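Long-range contacts in ferredoxin--NADP reductase, apicoplast (Plasmodium falciparum, PDB 3JQR), which carries electrons through its bound FAD between ferredoxin and NADP(H) in the malarial apicoplast, possibly supporting the last step of isoprenoid precursor synthesis: residues Y10-P15 against Y152-H157; N30-V35 against E220-Y225. The protein carries 1 engineered substitution. All blocks are in the same frame, centred on the assembly; numbering follows the deposited sequence.

Contact 1 lies inside the FAD-binding domain, where the loop 10-15 leading into strand 16-25 closes on strand 150-157 of the same antiparallel sheet. Contact 2 joins two domains: the loop 30-35, between strands 16-25 and 35-41 of that sheet, meets 220-225, which follows strand 211-217 of the parallel NADP-binding sheet. The centres of contacts 1 and 2 are about 29 Å apart. Both are partly buried, with three buried residues each; contact 1 lies farther out, its centre about 20 Å from the chain centre against about 15 Å for contact 2. A single antiparallel backbone bridge holds contact 1, whereas contact 2 depends on a carboxylate, two serine hydroxyls, a water and one apolar pair.

Contact 1. Residues Y10-P15 against Y152-H157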
ATOM      1  N   TYR A  10      -7.095 -24.921   0.309  1.00 35.76           N
ATOM      2  CA  TYR A  10      -6.056 -24.979   1.333  1.00 34.65           C
ATOM      3  C   TYR A  10      -6.027 -23.678   2.126  1.00 35.12           C
ATOM      4  O   TYR A  10      -6.001 -22.589   1.551  1.00 34.79           O
ATOM      5  CB  TYR A  10      -4.684 -25.263   0.713  1.00 33.78           C
ATOM      6  CG  TYR A  10      -4.667 -26.524  -0.113  1.00 32.59           C
ATOM      7  CD1 TYR A  10      -4.701 -26.467  -1.499  1.00 29.48           C
ATOM      8  CD2 TYR A  10      -4.651 -27.775   0.492  1.00 30.63           C
ATOM      9  CE1 TYR A  10      -4.704 -27.618  -2.259  1.00 29.63           C
ATOM     10  CE2 TYR A  10      -4.654 -28.932  -0.261  1.00 30.05           C
ATOM     11  CZ  TYR A  10      -4.681 -28.847  -1.636  1.00 29.80           C
ATOM     12  OH  TYR A  10      -4.683 -29.993  -2.396  1.00 32.44           O
ATOM     13  N   THR A  11      -6.040 -23.798   3.450  1.00 36.17           N
ATOM     14  CA  THR A  11      -6.046 -22.633   4.324  1.00 37.59           C
ATOM     15  C   THR A  11      -4.878 -22.687   5.296  1.00 37.72           C
ATOM     16  O   THR A  11      -4.048 -23.592   5.230  1.00 37.68           O
ATOM     17  CB  THR A  11      -7.359 -22.534   5.118  1.00 38.26           C
ATOM     18  OG1 THR A  11      -7.518 -23.706   5.927  1.00 39.36           O
ATOM     19  CG2 THR A  11      -8.544 -22.410   4.172  1.00 38.51           C
ATOM     20  N   VAL A  12      -4.809 -21.715   6.198  1.00 38.79           N
ATOM     21  CA  VAL A  12      -3.728 -21.675   7.178  1.00 39.40           C
ATOM     22  C   VAL A  12      -3.840 -22.829   8.174  1.00 39.95           C
ATOM     23  O   VAL A  12      -2.841 -23.249   8.761  1.00 39.78           O
ATOM     24  CB  VAL A  12      -3.666 -20.318   7.919  1.00 39.65           C
ATOM     25  CG1 VAL A  12      -3.148 -19.226   6.991  1.00 38.18           C
ATOM     26  CG2 VAL A  12      -5.032 -19.950   8.479  1.00 39.88           C
ATOM     27  N   LYS A  13      -5.051 -23.352   8.354  1.00 40.06           N
ATOM     28  CA  LYS A  13      -5.244 -24.505   9.232  1.00 41.25           C
ATOM     29  C   LYS A  13      -4.899 -25.833   8.545  1.00 40.95           C
ATOM     30  O   LYS A  13      -4.420 -26.761   9.197  1.00 41.54           O
ATOM     31  CB  LYS A  13      -6.657 -24.529   9.837  1.00 41.93           C
ATOM     32  CG  LYS A  13      -7.793 -24.421   8.832  1.00 44.45           C
ATOM     33  CD  LYS A  13      -9.140 -24.295   9.537  1.00 47.93           C
ATOM     34  CE  LYS A  13      -9.286 -22.935  10.219  1.00 50.58           C
ATOM     35  NZ  LYS A  13     -10.562 -22.819  10.983  1.00 51.25           N
ATOM     36  N   ASN A  14      -5.130 -25.921   7.235  1.00 39.87           N
ATOM     37  CA  ASN A  14      -4.700 -27.095   6.465  1.00 38.26           C
ATOM     38  C   ASN A  14      -3.967 -26.736   5.168  1.00 36.20           C
ATOM     39  O   ASN A  14      -4.526 -26.853   4.078  1.00 34.96           O
ATOM     40  CB  ASN A  14      -5.867 -28.064   6.198  1.00 39.06           C
ATOM     41  CG  ASN A  14      -6.835 -27.556   5.138  1.00 41.81           C
ATOM     42  OD1 ASN A  14      -7.036 -28.199   4.105  1.00 45.30           O
ATOM     43  ND2 ASN A  14      -7.445 -26.405   5.394  1.00 44.65           N
ATOM     44  N   PRO A  15      -2.701 -26.305   5.288  1.00 34.41           N
ATOM     45  CA  PRO A  15      -1.957 -25.841   4.126  1.00 33.30           C
ATOM     46  C   PRO A  15      -1.442 -26.999   3.286  1.00 32.46           C
ATOM     47  O   PRO A  15      -1.338 -28.124   3.775  1.00 32.63           O
ATOM     48  CB  PRO A  15      -0.789 -25.075   4.747  1.00 33.18           C
ATOM     49  CG  PRO A  15      -0.550 -25.756   6.043  1.00 32.86           C
ATOM     50  CD  PRO A  15      -1.879 -26.300   6.511  1.00 34.39           C
ATOM     51  N   TYR A 152       4.830 -24.054   2.226  1.00 30.89           N
ATOM     52  CA  TYR A 152       3.434 -24.366   2.506  1.00 29.78           C
ATOM     53  C   TYR A 152       2.475 -23.342   1.920  1.00 29.00           C
ATOM     54  O   TYR A 152       2.608 -22.142   2.153  1.00 28.97           O
ATOM     55  CB  TYR A 152       3.227 -24.539   4.011  1.00 30.18           C
ATOM     56  CG  TYR A 152       4.032 -25.689   4.570  1.00 29.68           C
ATOM     57  CD1 TYR A 152       5.387 -25.546   4.839  1.00 29.32           C
ATOM     58  CD2 TYR A 152       3.444 -26.926   4.803  1.00 30.72           C
ATOM     59  CE1 TYR A 152       6.132 -26.597   5.339  1.00 32.09           C
ATOM     60  CE2 TYR A 152       4.181 -27.988   5.304  1.00 30.98           C
ATOM     61  CZ  TYR A 152       5.525 -27.816   5.571  1.00 33.02           C
ATOM     62  OH  TYR A 152       6.269 -28.862   6.070  1.00 31.37           O
ATOM     63  N   LEU A 153       1.502 -23.830   1.157  1.00 28.15           N
ATOM     64  CA  LEU A 153       0.633 -22.956   0.382  1.00 27.96           C
ATOM     65  C   LEU A 153      -0.830 -23.011   0.803  1.00 27.54           C
ATOM     66  O   LEU A 153      -1.351 -24.065   1.165  1.00 27.32           O
ATOM     67  CB  LEU A 153       0.750 -23.281  -1.109  1.00 27.82           C
ATOM     68  CG  LEU A 153       2.092 -22.978  -1.775  1.00 26.52           C
ATOM     69  CD1 LEU A 153       2.109 -23.489  -3.207  1.00 26.62           C
ATOM     70  CD2 LEU A 153       2.371 -21.485  -1.740  1.00 29.50           C
ATOM     71  N   THR A 154      -1.480 -21.853   0.743  1.00 27.20           N
ATOM     72  CA  THR A 154      -2.912 -21.739   0.945  1.00 26.59           C
ATOM     73  C   THR A 154      -3.519 -21.287  -0.378  1.00 26.25           C
ATOM     74  O   THR A 154      -2.852 -20.623  -1.169  1.00 25.41           O
ATOM     75  CB  THR A 154      -3.241 -20.680   2.016  1.00 27.56           C
ATOM     76  OG1 THR A 154      -3.026 -19.368   1.478  1.00 26.74           O
ATOM     77  CG2 THR A 154      -2.364 -20.865   3.245  1.00 28.15           C
ATOM     78  N   GLY A 155      -4.775 -21.646  -0.628  1.00 25.70           N
ATOM     79  CA  GLY A 155      -5.458 -21.182  -1.834  1.00 25.78           C
ATOM     80  C   GLY A 155      -6.364 -22.216  -2.476  1.00 26.16           C
ATOM     81  O   GLY A 155      -6.675 -23.242  -1.872  1.00 25.02           O
ATOM     82  N   ALA A 156      -6.797 -21.944  -3.704  1.00 26.63           N
ATOM     83  CA  ALA A 156      -6.441 -20.716  -4.408  1.00 27.19           C
ATOM     84  C   ALA A 156      -7.223 -19.509  -3.886  1.00 28.08           C
ATOM     85  O   ALA A 156      -8.245 -19.661  -3.216  1.00 27.85           O
ATOM     86  CB  ALA A 156      -6.669 -20.887  -5.905  1.00 26.89           C
ATOM     87  N   HIS A 157      -6.738 -18.310  -4.201  1.00 28.31           N
ATOM     88  CA  HIS A 157      -7.409 -17.078  -3.795  1.00 28.35           C
ATOM     89  C   HIS A 157      -7.649 -16.150  -4.981  1.00 29.04           C
ATOM     90  O   HIS A 157      -6.872 -16.136  -5.933  1.00 28.97           O
ATOM     91  CB  HIS A 157      -6.571 -16.319  -2.765  1.00 27.59           C
ATOM     92  CG  HIS A 157      -6.095 -17.158  -1.622  1.00 25.86           C
ATOM     93  ND1 HIS A 157      -6.935 -17.600  -0.622  1.00 25.65           N
ATOM     94  CD2 HIS A 157      -4.859 -17.610  -1.302  1.00 26.67           C
ATOM     95  CE1 HIS A 157      -6.240 -18.300   0.255  1.00 26.91           C
ATOM     96  NE2 HIS A 157      -4.978 -18.321  -0.134  1.00 27.52           N
TER
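Tyr10 and Gly155 form a single antiparallel, hydrogen-bonded bridge: Tyr10 N gives a nearly straight bond (177°) to Gly155 O at 2.8 Å, and Gly155 N returns one to Tyr10 O at 2.7 Å. The side chain of Tyr10 starts toward the strand, CB resting 3.6 Å from Leu153 O, and then turns off. With CG anti to its carbonyl carbon (chi1 -56°), the ring leads away and its OH is hydrogen-bonded to Leu45 O. After Tyr10 the chain curls over Thr154 and runs into strand 16-25, which pairs with strand 150-157 in the antiparallel sheet of the FAD-binding domain. The methyl of Thr154 carries the middle of the contact, CG2 lying 3.7 Å from Thr11 C, with Val12 CG1 grazing it at 4.2 Å. With chi1 at 73°, Thr154 OG1 sits between the backbone N and the carbonyl carbon while CG2 faces the loop; OG1 and His157 NE2 share a 2.7 Å hydrogen bond. His157 is in turn fixed through ND1 by Asn8, and its ring packs one face over Gly155 CA. At the far end, Pro15 CB meets Tyr152 CB at 4.1 Å, while the Tyr152 ring stacks with that of Tyr60.

Contact 2. Residues N30-V35 against E220-Y225; sequences NSPNEV and EDSILY
Ser31 and Ser222 meet hydroxyl to hydroxyl because their first torsions swing both OG atoms into the gap: Ser31 places OG anti to its own N (chi1 -175°), Ser222 places its OG anti to the carbonyl carbon (chi1 -64°). Ser31 OG donates to Ser222 OG over 2.6 Å, and also accepts from Asn33 N at 3.3 Å, closing an ST turn that shapes the loop around Pro32. Ser222 OG has a further hydrogen-bond partner in Asn219 OD1. One step back along each chain, Asp221 reaches across with OD2, using its anti lone pair to take the backbone N-H of Asn30 at 3.0 Å. Asn30 CB rests 3.2 Å from Asp221 OD2, and the amide beyond it crosses the carboxylate obliquely, the two planes 35° apart. On the other side of the serine pair a water bridges the segments, donating to Ser222 O at 2.6 Å and weakly accepting from Asn33 ND2. Beyond it Leu224 CD2 touches Val35 CG1 at 4.0 Å, the two side chains crossing at about a right angle. This is a seam between the FAD-binding and NADP-binding domains, close to the nucleotide sites: Pro32 packs on Tyr218 and Asn33 OD1 has a weak hydrogen bond with Lys119 NZ, both NADP(+)-binding residues. Arg28 adds a hydrogen bond to Ile223 O. With a carboxylate, two hydroxyls, a water and one apolar pair spanning the seam, the bonds between these loops are mostly polar and directional, which probably fixes their relative setting.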
ATOM      1  N   ASN A  30      21.537  -4.871 -14.439  1.00 40.38           N
ATOM      2  CA  ASN A  30      21.328  -3.428 -14.305  1.00 41.13           C
ATOM      3  C   ASN A  30      20.052  -3.058 -13.548  1.00 41.10           C
ATOM      4  O   ASN A  30      19.752  -1.879 -13.353  1.00 41.52           O
ATOM      5  CB  ASN A  30      21.376  -2.732 -15.668  1.00 41.33           C
ATOM      6  CG  ASN A  30      22.794  -2.481 -16.144  1.00 43.28           C
ATOM      7  OD1 ASN A  30      23.173  -2.878 -17.248  1.00 45.95           O
ATOM      8  ND2 ASN A  30      23.592  -1.826 -15.304  1.00 45.70           N
ATOM      9  N   SER A  31      19.306  -4.069 -13.116  1.00 40.21           N
ATOM     10  CA  SER A  31      18.108  -3.825 -12.328  1.00 39.66           C
ATOM     11  C   SER A  31      18.468  -3.573 -10.869  1.00 39.22           C
ATOM     12  O   SER A  31      19.313  -4.266 -10.307  1.00 39.11           O
ATOM     13  CB  SER A  31      17.138  -5.005 -12.430  1.00 38.89           C
ATOM     14  OG  SER A  31      15.929  -4.723 -11.749  1.00 36.96           O
ATOM     15  N   PRO A  32      17.833  -2.564 -10.255  1.00 39.41           N
ATOM     16  CA  PRO A  32      17.993  -2.279  -8.831  1.00 39.48           C
ATOM     17  C   PRO A  32      17.136  -3.207  -7.973  1.00 39.65           C
ATOM     18  O   PRO A  32      17.393  -3.369  -6.781  1.00 39.68           O
ATOM     19  CB  PRO A  32      17.494  -0.837  -8.707  1.00 39.42           C
ATOM     20  CG  PRO A  32      16.496  -0.695  -9.806  1.00 39.43           C
ATOM     21  CD  PRO A  32      16.986  -1.566 -10.934  1.00 39.17           C
ATOM     22  N   ASN A  33      16.121  -3.807  -8.585  1.00 39.48           N
ATOM     23  CA  ASN A  33      15.266  -4.759  -7.889  1.00 39.23           C
ATOM     24  C   ASN A  33      15.950  -6.102  -7.693  1.00 38.63           C
ATOM     25  O   ASN A  33      16.894  -6.445  -8.403  1.00 39.44           O
ATOM     26  CB  ASN A  33      13.965  -4.979  -8.665  1.00 39.32           C
ATOM     27  CG  ASN A  33      13.193  -3.700  -8.879  1.00 40.20           C
ATOM     28  OD1 ASN A  33      13.115  -2.855  -7.990  1.00 42.12           O
ATOM     29  ND2 ASN A  33      12.611  -3.550 -10.064  1.00 40.08           N
ATOM     30  N   GLU A  34      15.464  -6.854  -6.717  1.00 37.89           N
ATOM     31  CA  GLU A  34      15.842  -8.244  -6.554  1.00 37.09           C
ATOM     32  C   GLU A  34      14.552  -9.050  -6.597  1.00 35.80           C
ATOM     33  O   GLU A  34      13.674  -8.868  -5.755  1.00 34.88           O
ATOM     34  CB  GLU A  34      16.573  -8.453  -5.228  1.00 37.44           C
ATOM     35  CG  GLU A  34      17.054  -9.877  -4.996  1.00 39.59           C
ATOM     36  CD  GLU A  34      17.907 -10.008  -3.745  1.00 43.36           C
ATOM     37  OE1 GLU A  34      18.538 -11.072  -3.562  1.00 46.37           O
ATOM     38  OE2 GLU A  34      17.951  -9.048  -2.946  1.00 41.94           O
ATOM     39  N   VAL A  35      14.430  -9.918  -7.596  1.00 34.95           N
ATOM     40  CA  VAL A  35      13.197 -10.667  -7.814  1.00 33.99           C
ATOM     41  C   VAL A  35      13.489 -12.120  -8.160  1.00 34.52           C
ATOM     42  O   VAL A  35      14.393 -12.411  -8.944  1.00 35.46           O
ATOM     43  CB  VAL A  35      12.365 -10.049  -8.953  1.00 33.26           C
ATOM     44  CG1 VAL A  35      10.983 -10.669  -8.996  1.00 30.02           C
ATOM     45  CG2 VAL A  35      12.273  -8.540  -8.783  1.00 32.40           C
ATOM     46  N   GLU A 220      15.032  -1.519 -18.604  1.00 35.30           N
ATOM     47  CA  GLU A 220      14.960  -2.707 -19.453  1.00 36.19           C
ATOM     48  C   GLU A 220      15.255  -3.994 -18.680  1.00 36.11           C
ATOM     49  O   GLU A 220      14.521  -4.977 -18.793  1.00 36.56           O
ATOM     50  CB  GLU A 220      15.898  -2.569 -20.658  1.00 36.51           C
ATOM     51  CG  GLU A 220      15.952  -3.801 -21.551  1.00 39.94           C
ATOM     52  CD  GLU A 220      16.487  -3.499 -22.940  1.00 43.21           C
ATOM     53  OE1 GLU A 220      16.258  -2.376 -23.439  1.00 45.74           O
ATOM     54  OE2 GLU A 220      17.129  -4.387 -23.537  1.00 45.32           O
ATOM     55  N   ASP A 221      16.326  -3.974 -17.889  1.00 35.16           N
ATOM     56  CA  ASP A 221      16.743  -5.141 -17.111  1.00 34.18           C
ATOM     57  C   ASP A 221      15.784  -5.506 -15.971  1.00 32.80           C
ATOM     58  O   ASP A 221      16.011  -6.482 -15.258  1.00 32.68           O
ATOM     59  CB  ASP A 221      18.155  -4.933 -16.553  1.00 35.22           C
ATOM     60  CG  ASP A 221      19.235  -5.156 -17.595  1.00 38.25           C
ATOM     61  OD1 ASP A 221      18.914  -5.137 -18.803  1.00 41.47           O
ATOM     62  OD2 ASP A 221      20.406  -5.354 -17.205  1.00 42.25           O
ATOM     63  N   SER A 222      14.720  -4.727 -15.805  1.00 30.66           N
ATOM     64  CA  SER A 222      13.753  -4.969 -14.735  1.00 29.28           C
ATOM     65  C   SER A 222      12.470  -5.618 -15.247  1.00 28.13           C
ATOM     66  O   SER A 222      11.577  -5.938 -14.467  1.00 28.09           O
ATOM     67  CB  SER A 222      13.414  -3.665 -14.007  1.00 28.81           C
ATOM     68  OG  SER A 222      14.553  -3.135 -13.356  1.00 31.25           O
ATOM     69  N   ILE A 223      12.376  -5.798 -16.560  1.00 27.21           N
ATOM     70  CA  ILE A 223      11.221  -6.463 -17.151  1.00 25.38           C
ATOM     71  C   ILE A 223      11.179  -7.926 -16.723  1.00 24.24           C
ATOM     72  O   ILE A 223      12.061  -8.702 -17.068  1.00 24.16           O
ATOM     73  CB  ILE A 223      11.249  -6.389 -18.693  1.00 25.72           C
ATOM     74  CG1 ILE A 223      11.296  -4.928 -19.155  1.00 23.60           C
ATOM     75  CG2 ILE A 223      10.041  -7.115 -19.288  1.00 22.75           C
ATOM     76  CD1 ILE A 223      11.380  -4.761 -20.660  1.00 21.50           C
ATOM     77  N   LEU A 224      10.156  -8.297 -15.963  1.00 23.85           N
ATOM     78  CA  LEU A 224      10.011  -9.677 -15.523  1.00 22.61           C
ATOM     79  C   LEU A 224       9.439 -10.537 -16.644  1.00 22.24           C
ATOM     80  O   LEU A 224       8.640 -10.064 -17.453  1.00 21.57           O
ATOM     81  CB  LEU A 224       9.128  -9.754 -14.280  1.00 22.19           C
ATOM     82  CG  LEU A 224       9.522  -8.793 -13.158  1.00 22.90           C
ATOM     83  CD1 LEU A 224       8.513  -8.844 -12.027  1.00 18.67           C
ATOM     84  CD2 LEU A 224      10.931  -9.092 -12.650  1.00 20.06           C
ATOM     85  N   TYR A 225       9.860 -11.797 -16.687  1.00 21.55           N
ATOM     86  CA  TYR A 225       9.417 -12.731 -17.713  1.00 23.05           C
ATOM     87  C   TYR A 225       9.644 -12.184 -19.117  1.00 24.03           C
ATOM     88  O   TYR A 225       8.831 -12.392 -20.013  1.00 24.39           O
ATOM     89  CB  TYR A 225       7.946 -13.115 -17.500  1.00 23.83           C
ATOM     90  CG  TYR A 225       7.724 -13.904 -16.229  1.00 23.21           C
ATOM     91  CD1 TYR A 225       8.162 -15.215 -16.121  1.00 23.87           C
ATOM     92  CD2 TYR A 225       7.092 -13.333 -15.131  1.00 24.30           C
ATOM     93  CE1 TYR A 225       7.970 -15.942 -14.962  1.00 23.23           C
ATOM     94  CE2 TYR A 225       6.896 -14.052 -13.966  1.00 22.26           C
ATOM     95  CZ  TYR A 225       7.337 -15.355 -13.887  1.00 23.05           C
ATOM     96  OH  TYR A 225       7.148 -16.079 -12.732  1.00 23.33           O
TER
HETATM   97  O   HOH W   1      10.958  -5.459 -11.975  1.00 26.49           O